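Copper-containing nitrite reductase (Hyphomicrobium denitrificans 1NES1, PDB 6TFO) probably reduces nitrite to nitric oxide, using copper centres that pass electrons taken from cytochrome c to the substrate. Local coordinates at residues T364-D375 and L388-P398. Residues are numbered along the deposited sequence; the frame is centred on the assembly and turned at random.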
ATOM      1  N   THR C 364     -21.867 -11.157 -26.162  1.00 38.72           N
ATOM      2  CA  THR C 364     -22.585 -12.143 -27.016  1.00 38.83           C
ATOM      3  C   THR C 364     -23.224 -13.209 -26.120  1.00 38.45           C
ATOM      4  O   THR C 364     -22.517 -13.815 -25.302  1.00 35.11           O
ATOM      5  CB  THR C 364     -21.616 -12.750 -28.039  1.00 39.35           C
ATOM      6  OG1 THR C 364     -21.181 -11.690 -28.898  1.00 41.16           O
ATOM      7  CG2 THR C 364     -22.231 -13.831 -28.895  1.00 43.13           C
ATOM      8  N   SER C 365     -24.525 -13.430 -26.261  1.00 40.29           N
ATOM      9  CA  SER C 365     -25.274 -14.433 -25.465  1.00 38.75           C
ATOM     10  C   SER C 365     -25.207 -15.797 -26.157  1.00 43.12           C
ATOM     11  O   SER C 365     -25.350 -15.850 -27.384  1.00 46.35           O
ATOM     12  CB  SER C 365     -26.689 -14.011 -25.260  1.00 38.68           C
ATOM     13  OG  SER C 365     -27.363 -14.953 -24.447  1.00 39.90           O
ATOM     14  N   SER C 366     -24.946 -16.852 -25.399  1.00 39.56           N
ATOM     15  CA  SER C 366     -25.071 -18.252 -25.852  1.00 38.67           C
ATOM     16  C   SER C 366     -26.467 -18.739 -25.439  1.00 42.63           C
ATOM     17  O   SER C 366     -26.574 -19.503 -24.456  1.00 37.83           O
ATOM     18  CB  SER C 366     -23.932 -19.076 -25.305  1.00 35.65           C
ATOM     19  OG  SER C 366     -22.689 -18.524 -25.748  1.00 34.71           O
ATOM     20  N   PHE C 367     -27.510 -18.269 -26.142  1.00 44.70           N
ATOM     21  CA  PHE C 367     -28.921 -18.382 -25.689  1.00 41.51           C
ATOM     22  C   PHE C 367     -29.355 -19.833 -25.804  1.00 43.32           C
ATOM     23  O   PHE C 367     -29.090 -20.470 -26.845  1.00 51.71           O
ATOM     24  CB  PHE C 367     -29.860 -17.469 -26.470  1.00 41.04           C
ATOM     25  CG  PHE C 367     -31.267 -17.481 -25.934  1.00 42.67           C
ATOM     26  CD1 PHE C 367     -31.550 -16.981 -24.680  1.00 45.31           C
ATOM     27  CD2 PHE C 367     -32.308 -18.011 -26.674  1.00 44.49           C
ATOM     28  CE1 PHE C 367     -32.845 -16.980 -24.193  1.00 48.71           C
ATOM     29  CE2 PHE C 367     -33.606 -18.010 -26.188  1.00 43.97           C
ATOM     30  CZ  PHE C 367     -33.873 -17.499 -24.947  1.00 47.73           C
ATOM     31  N   HIS C 368     -29.988 -20.331 -24.750  1.00 40.03           N
ATOM     32  CA  HIS C 368     -30.321 -21.761 -24.556  1.00 39.83           C
ATOM     33  C   HIS C 368     -31.486 -21.859 -23.583  1.00 39.24           C
ATOM     34  O   HIS C 368     -31.585 -21.013 -22.686  1.00 41.77           O
ATOM     35  CB  HIS C 368     -29.106 -22.525 -24.039  1.00 40.41           C
ATOM     36  CG  HIS C 368     -29.409 -23.921 -23.614  1.00 45.64           C
ATOM     37  ND1 HIS C 368     -29.405 -24.990 -24.499  1.00 44.64           N
ATOM     38  CD2 HIS C 368     -29.679 -24.439 -22.398  1.00 48.37           C
ATOM     39  CE1 HIS C 368     -29.671 -26.100 -23.841  1.00 46.61           C
ATOM     40  NE2 HIS C 368     -29.835 -25.789 -22.556  1.00 47.03           N
ATOM     41  N   VAL C 369     -32.358 -22.830 -23.785  1.00 40.03           N
ATOM     42  CA  VAL C 369     -33.493 -23.089 -22.861  1.00 42.28           C
ATOM     43  C   VAL C 369     -33.269 -24.482 -22.314  1.00 42.81           C
ATOM     44  O   VAL C 369     -33.341 -25.421 -23.113  1.00 45.33           O
ATOM     45  CB  VAL C 369     -34.854 -22.969 -23.560  1.00 44.55           C
ATOM     46  CG1 VAL C 369     -35.973 -23.454 -22.657  1.00 46.06           C
ATOM     47  CG2 VAL C 369     -35.100 -21.545 -24.036  1.00 42.00           C
ATOM     48  N   ILE C 370     -32.953 -24.575 -21.028  1.00 43.96           N
ATOM     49  CA  ILE C 370     -32.636 -25.868 -20.365  1.00 49.85           C
ATOM     50  C   ILE C 370     -33.901 -26.726 -20.442  1.00 47.40           C
ATOM     51  O   ILE C 370     -34.984 -26.200 -20.073  1.00 46.38           O
ATOM     52  CB  ILE C 370     -32.116 -25.648 -18.926  1.00 49.34           C
ATOM     53  CG1 ILE C 370     -30.950 -24.651 -18.886  1.00 55.26           C
ATOM     54  CG2 ILE C 370     -31.719 -26.971 -18.301  1.00 46.14           C
ATOM     55  CD1 ILE C 370     -30.358 -24.436 -17.507  1.00 53.34           C
ATOM     56  N   GLY C 371     -33.783 -27.947 -20.982  1.00 51.94           N
ATOM     57  CA  GLY C 371     -34.899 -28.921 -21.083  1.00 50.74           C
ATOM     58  C   GLY C 371     -35.634 -28.884 -22.416  1.00 49.32           C
ATOM     59  O   GLY C 371     -36.536 -29.718 -22.615  1.00 48.34           O
ATOM     60  N   GLU C 372     -35.253 -27.974 -23.313  1.00 50.37           N
ATOM     61  CA  GLU C 372     -35.831 -27.857 -24.680  1.00 51.62           C
ATOM     62  C   GLU C 372     -34.712 -27.777 -25.726  1.00 52.21           C
ATOM     63  O   GLU C 372     -33.522 -27.572 -25.361  1.00 51.80           O
ATOM     64  CB  GLU C 372     -36.758 -26.645 -24.791  1.00 57.04           C
ATOM     65  CG  GLU C 372     -38.230 -26.978 -24.565  1.00 60.38           C
ATOM     66  CD  GLU C 372     -38.870 -27.886 -25.600  1.00 64.56           C
ATOM     67  OE1 GLU C 372     -39.944 -28.463 -25.290  1.00 78.00           O
ATOM     68  OE2 GLU C 372     -38.302 -28.002 -26.718  1.00 58.75           O
ATOM     69  N   ILE C 373     -35.106 -28.015 -26.984  1.00 51.94           N
ATOM     70  CA  ILE C 373     -34.268 -27.914 -28.207  1.00 46.68           C
ATOM     71  C   ILE C 373     -35.010 -26.986 -29.151  1.00 47.60           C
ATOM     72  O   ILE C 373     -36.245 -27.043 -29.173  1.00 47.69           O
ATOM     73  CB  ILE C 373     -34.013 -29.291 -28.831  1.00 46.97           C
ATOM     74  CG1 ILE C 373     -33.641 -30.311 -27.746  1.00 47.53           C
ATOM     75  CG2 ILE C 373     -32.961 -29.181 -29.934  1.00 47.34           C
ATOM     76  CD1 ILE C 373     -33.343 -31.713 -28.230  1.00 45.25           C
ATOM     77  N   PHE C 374     -34.287 -26.124 -29.844  1.00 41.42           N
ATOM     78  CA  PHE C 374     -34.909 -25.165 -30.778  1.00 44.60           C
ATOM     79  C   PHE C 374     -35.285 -25.921 -32.055  1.00 44.12           C
ATOM     80  O   PHE C 374     -34.374 -26.455 -32.706  1.00 47.49           O
ATOM     81  CB  PHE C 374     -33.972 -23.975 -31.005  1.00 44.64           C
ATOM     82  CG  PHE C 374     -33.644 -23.202 -29.755  1.00 37.44           C
ATOM     83  CD1 PHE C 374     -34.627 -22.922 -28.828  1.00 37.79           C
ATOM     84  CD2 PHE C 374     -32.360 -22.754 -29.516  1.00 38.85           C
ATOM     85  CE1 PHE C 374     -34.335 -22.212 -27.677  1.00 40.98           C
ATOM     86  CE2 PHE C 374     -32.066 -22.047 -28.366  1.00 40.71           C
ATOM     87  CZ  PHE C 374     -33.048 -21.794 -27.436  1.00 40.85           C
ATOM     88  N   ASP C 375     -36.585 -26.030 -32.356  1.00 45.56           N
ATOM     89  CA  ASP C 375     -37.056 -26.663 -33.613  1.00 43.37           C
ATOM     90  C   ASP C 375     -36.501 -25.820 -34.758  1.00 45.39           C
ATOM     91  O   ASP C 375     -35.871 -26.405 -35.628  1.00 44.66           O
ATOM     92  CB  ASP C 375     -38.574 -26.801 -33.645  1.00 48.72           C
ATOM     93  CG  ASP C 375     -39.099 -27.891 -32.724  1.00 56.20           C
ATOM     94  OD1 ASP C 375     -38.356 -28.823 -32.447  1.00 61.93           O
ATOM     95  OD2 ASP C 375     -40.248 -27.787 -32.273  1.00 61.83           O
ATOM     96  N   LEU C 388     -32.457 -22.703 -39.358  1.00 45.88           N
ATOM     97  CA  LEU C 388     -31.722 -23.924 -38.943  1.00 42.39           C
ATOM     98  C   LEU C 388     -32.633 -24.725 -38.022  1.00 38.81           C
ATOM     99  O   LEU C 388     -33.568 -24.148 -37.478  1.00 36.34           O
ATOM    100  CB  LEU C 388     -30.419 -23.539 -38.243  1.00 43.96           C
ATOM    101  CG  LEU C 388     -29.376 -22.844 -39.110  1.00 46.59           C
ATOM    102  CD1 LEU C 388     -28.375 -22.115 -38.242  1.00 50.19           C
ATOM    103  CD2 LEU C 388     -28.644 -23.824 -40.010  1.00 50.96           C
ATOM    104  N   THR C 389     -32.379 -26.021 -37.895  1.00 39.30           N
ATOM    105  CA  THR C 389     -33.318 -26.971 -37.253  1.00 41.21           C
ATOM    106  C   THR C 389     -32.555 -27.824 -36.240  1.00 40.58           C
ATOM    107  O   THR C 389     -31.396 -28.231 -36.542  1.00 37.19           O
ATOM    108  CB  THR C 389     -34.055 -27.823 -38.310  1.00 38.21           C
ATOM    109  OG1 THR C 389     -33.102 -28.386 -39.205  1.00 38.54           O
ATOM    110  CG2 THR C 389     -35.039 -27.010 -39.113  1.00 37.07           C
ATOM    111  N   GLY C 390     -33.211 -28.140 -35.117  1.00 43.25           N
ATOM    112  CA  GLY C 390     -32.647 -29.021 -34.072  1.00 47.95           C
ATOM    113  C   GLY C 390     -31.341 -28.445 -33.542  1.00 47.03           C
ATOM    114  O   GLY C 390     -30.279 -29.119 -33.728  1.00 45.04           O
ATOM    115  N   VAL C 391     -31.428 -27.240 -32.952  1.00 41.98           N
ATOM    116  CA  VAL C 391     -30.281 -26.445 -32.416  1.00 48.33           C
ATOM    117  C   VAL C 391     -30.425 -26.310 -30.892  1.00 46.11           C
ATOM    118  O   VAL C 391     -31.488 -25.813 -30.442  1.00 47.44           O
ATOM    119  CB  VAL C 391     -30.201 -25.071 -33.109  1.00 50.00           C
ATOM    120  CG1 VAL C 391     -29.302 -24.081 -32.373  1.00 47.32           C
ATOM    121  CG2 VAL C 391     -29.767 -25.214 -34.559  1.00 47.12           C
ATOM    122  N   GLN C 392     -29.394 -26.720 -30.132  1.00 47.44           N
ATOM    123  CA  GLN C 392     -29.361 -26.636 -28.635  1.00 43.42           C
ATOM    124  C   GLN C 392     -29.165 -25.192 -28.166  1.00 42.02           C
ATOM    125  O   GLN C 392     -29.883 -24.790 -27.221  1.00 42.23           O
ATOM    126  CB  GLN C 392     -28.248 -27.481 -28.021  1.00 40.65           C
ATOM    127  CG  GLN C 392     -26.858 -27.086 -28.491  1.00 42.33           C
ATOM    128  CD  GLN C 392     -25.922 -28.235 -28.224  1.00 44.87           C
ATOM    129  OE1 GLN C 392     -25.869 -28.760 -27.097  1.00 41.75           O
ATOM    130  NE2 GLN C 392     -25.209 -28.649 -29.268  1.00 45.67           N
ATOM    131  N   THR C 393     -28.246 -24.445 -28.803  1.00 40.90           N
ATOM    132  CA  THR C 393     -27.741 -23.138 -28.302  1.00 40.42           C
ATOM    133  C   THR C 393     -27.326 -22.238 -29.472  1.00 37.91           C
ATOM    134  O   THR C 393     -26.612 -22.726 -30.369  1.00 37.76           O
ATOM    135  CB  THR C 393     -26.571 -23.390 -27.340  1.00 43.03           C
ATOM    136  OG1 THR C 393     -26.974 -24.229 -26.244  1.00 40.98           O
ATOM    137  CG2 THR C 393     -25.991 -22.097 -26.809  1.00 41.69           C
ATOM    138  N   VAL C 394     -27.702 -20.961 -29.449  1.00 37.97           N
ATOM    139  CA  VAL C 394     -27.341 -20.009 -30.548  1.00 44.00           C
ATOM    140  C   VAL C 394     -26.635 -18.761 -29.991  1.00 43.15           C
ATOM    141  O   VAL C 394     -27.202 -18.102 -29.107  1.00 46.94           O
ATOM    142  CB  VAL C 394     -28.585 -19.632 -31.378  1.00 50.81           C
ATOM    143  CG1 VAL C 394     -29.771 -19.265 -30.485  1.00 51.87           C
ATOM    144  CG2 VAL C 394     -28.277 -18.532 -32.405  1.00 52.79           C
ATOM    145  N   SER C 395     -25.457 -18.433 -30.532  1.00 43.25           N
ATOM    146  CA  SER C 395     -24.727 -17.150 -30.321  1.00 40.70           C
ATOM    147  C   SER C 395     -25.544 -15.994 -30.897  1.00 40.08           C
ATOM    148  O   SER C 395     -25.825 -16.033 -32.097  1.00 46.33           O
ATOM    149  CB  SER C 395     -23.364 -17.161 -30.969  1.00 40.57           C
ATOM    150  OG  SER C 395     -22.555 -18.171 -30.413  1.00 45.04           O
ATOM    151  N   VAL C 396     -25.886 -14.997 -30.084  1.00 36.85           N
ATOM    152  CA  VAL C 396     -26.545 -13.734 -30.518  1.00 33.31           C
ATOM    153  C   VAL C 396     -25.620 -12.595 -30.104  1.00 39.17           C
ATOM    154  O   VAL C 396     -25.354 -12.391 -28.915  1.00 41.14           O
ATOM    155  CB  VAL C 396     -27.938 -13.585 -29.885  1.00 33.66           C
ATOM    156  CG1 VAL C 396     -28.670 -12.362 -30.420  1.00 34.22           C
ATOM    157  CG2 VAL C 396     -28.769 -14.839 -30.051  1.00 34.69           C
ATOM    158  N   PRO C 397     -25.095 -11.806 -31.065  1.00 41.08           N
ATOM    159  CA  PRO C 397     -24.188 -10.717 -30.723  1.00 40.37           C
ATOM    160  C   PRO C 397     -24.949  -9.534 -30.151  1.00 40.91           C
ATOM    161  O   PRO C 397     -26.156  -9.429 -30.316  1.00 44.87           O
ATOM    162  CB  PRO C 397     -23.549 -10.349 -32.064  1.00 38.84           C
ATOM    163  CG  PRO C 397     -24.630 -10.683 -33.082  1.00 38.67           C
ATOM    164  CD  PRO C 397     -25.380 -11.869 -32.506  1.00 38.06           C
ATOM    165  N   PRO C 398     -24.258  -8.601 -29.473  1.00 43.19           N
ATOM    166  CA  PRO C 398     -24.859  -7.310 -29.150  1.00 40.53           C
ATOM    167  C   PRO C 398     -25.237  -6.601 -30.455  1.00 37.59           C
ATOM    168  O   PRO C 398     -24.477  -6.701 -31.391  1.00 39.33           O
ATOM    169  CB  PRO C 398     -23.726  -6.564 -28.425  1.00 42.08           C
ATOM    170  CG  PRO C 398     -22.463  -7.238 -28.943  1.00 42.11           C
ATOM    171  CD  PRO C 398     -22.842  -8.702 -29.063  1.00 42.57           C
TER
HETATM  172  O   HOH W   1     -21.616 -17.319 -27.747  1.00 39.06           O
HETATM  173  O   HOH W   2     -32.356 -24.828 -25.875  1.00 41.85           O
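T389 and G390 meet D375 in the first of two antiparallel pairings, one in each sheet of a cupredoxin beta sandwich; both segments pass from one sheet to the other. T389 lays CA against D375 O, and G390 N donates to the same oxygen at 3.2 Å. G390 and V391 both face F374, making a G1 beta bulge; the positive phi of G390 suits glycine. V391 then pairs with F374 in both directions, its O taking F374 N at 2.9 Å.

At Q392 the second segment leaves one sheet for the other. H368 ND1 donates to the carbonyl O of Q392 at 2.8 Å from above the carbonyl plane, and the oxygen lies near the edge of the imidazole; water 2 appears to donate to it as well. The bond probably limits rotation of this imidazole, which stands edge-to-face with the copper ligand H419; the H368 side chain lies about 4 Å from a bound copper ion. Q392 OE1 reaches H227 ND1 of the second subunit, so the crossover lies at the copper site between subunits.

T393 turns OG1 to G399 O of the second subunit, while its CG2 packs on S366 CB. With V394 the strand settles against 365-370, exchanging two backbone bonds with F367. V394 CG1, set between its own backbone N and carbonyl carbon (chi1 47°), points into the interior and touches F374 CE2 at 4.2 Å; the two side chains meet at about a right angle. On the opposite face of this sheet, water 1 links S395 OG to S366 OG, donating to the latter at 2.6 Å. V396 N gives S365 O a 2.9 Å bond, and S365 N returns one to V396 O. Finally, T364 CG2 lies against V396 O, while OG1 of T364 sits 3.4 Å from CD of the P398 ring.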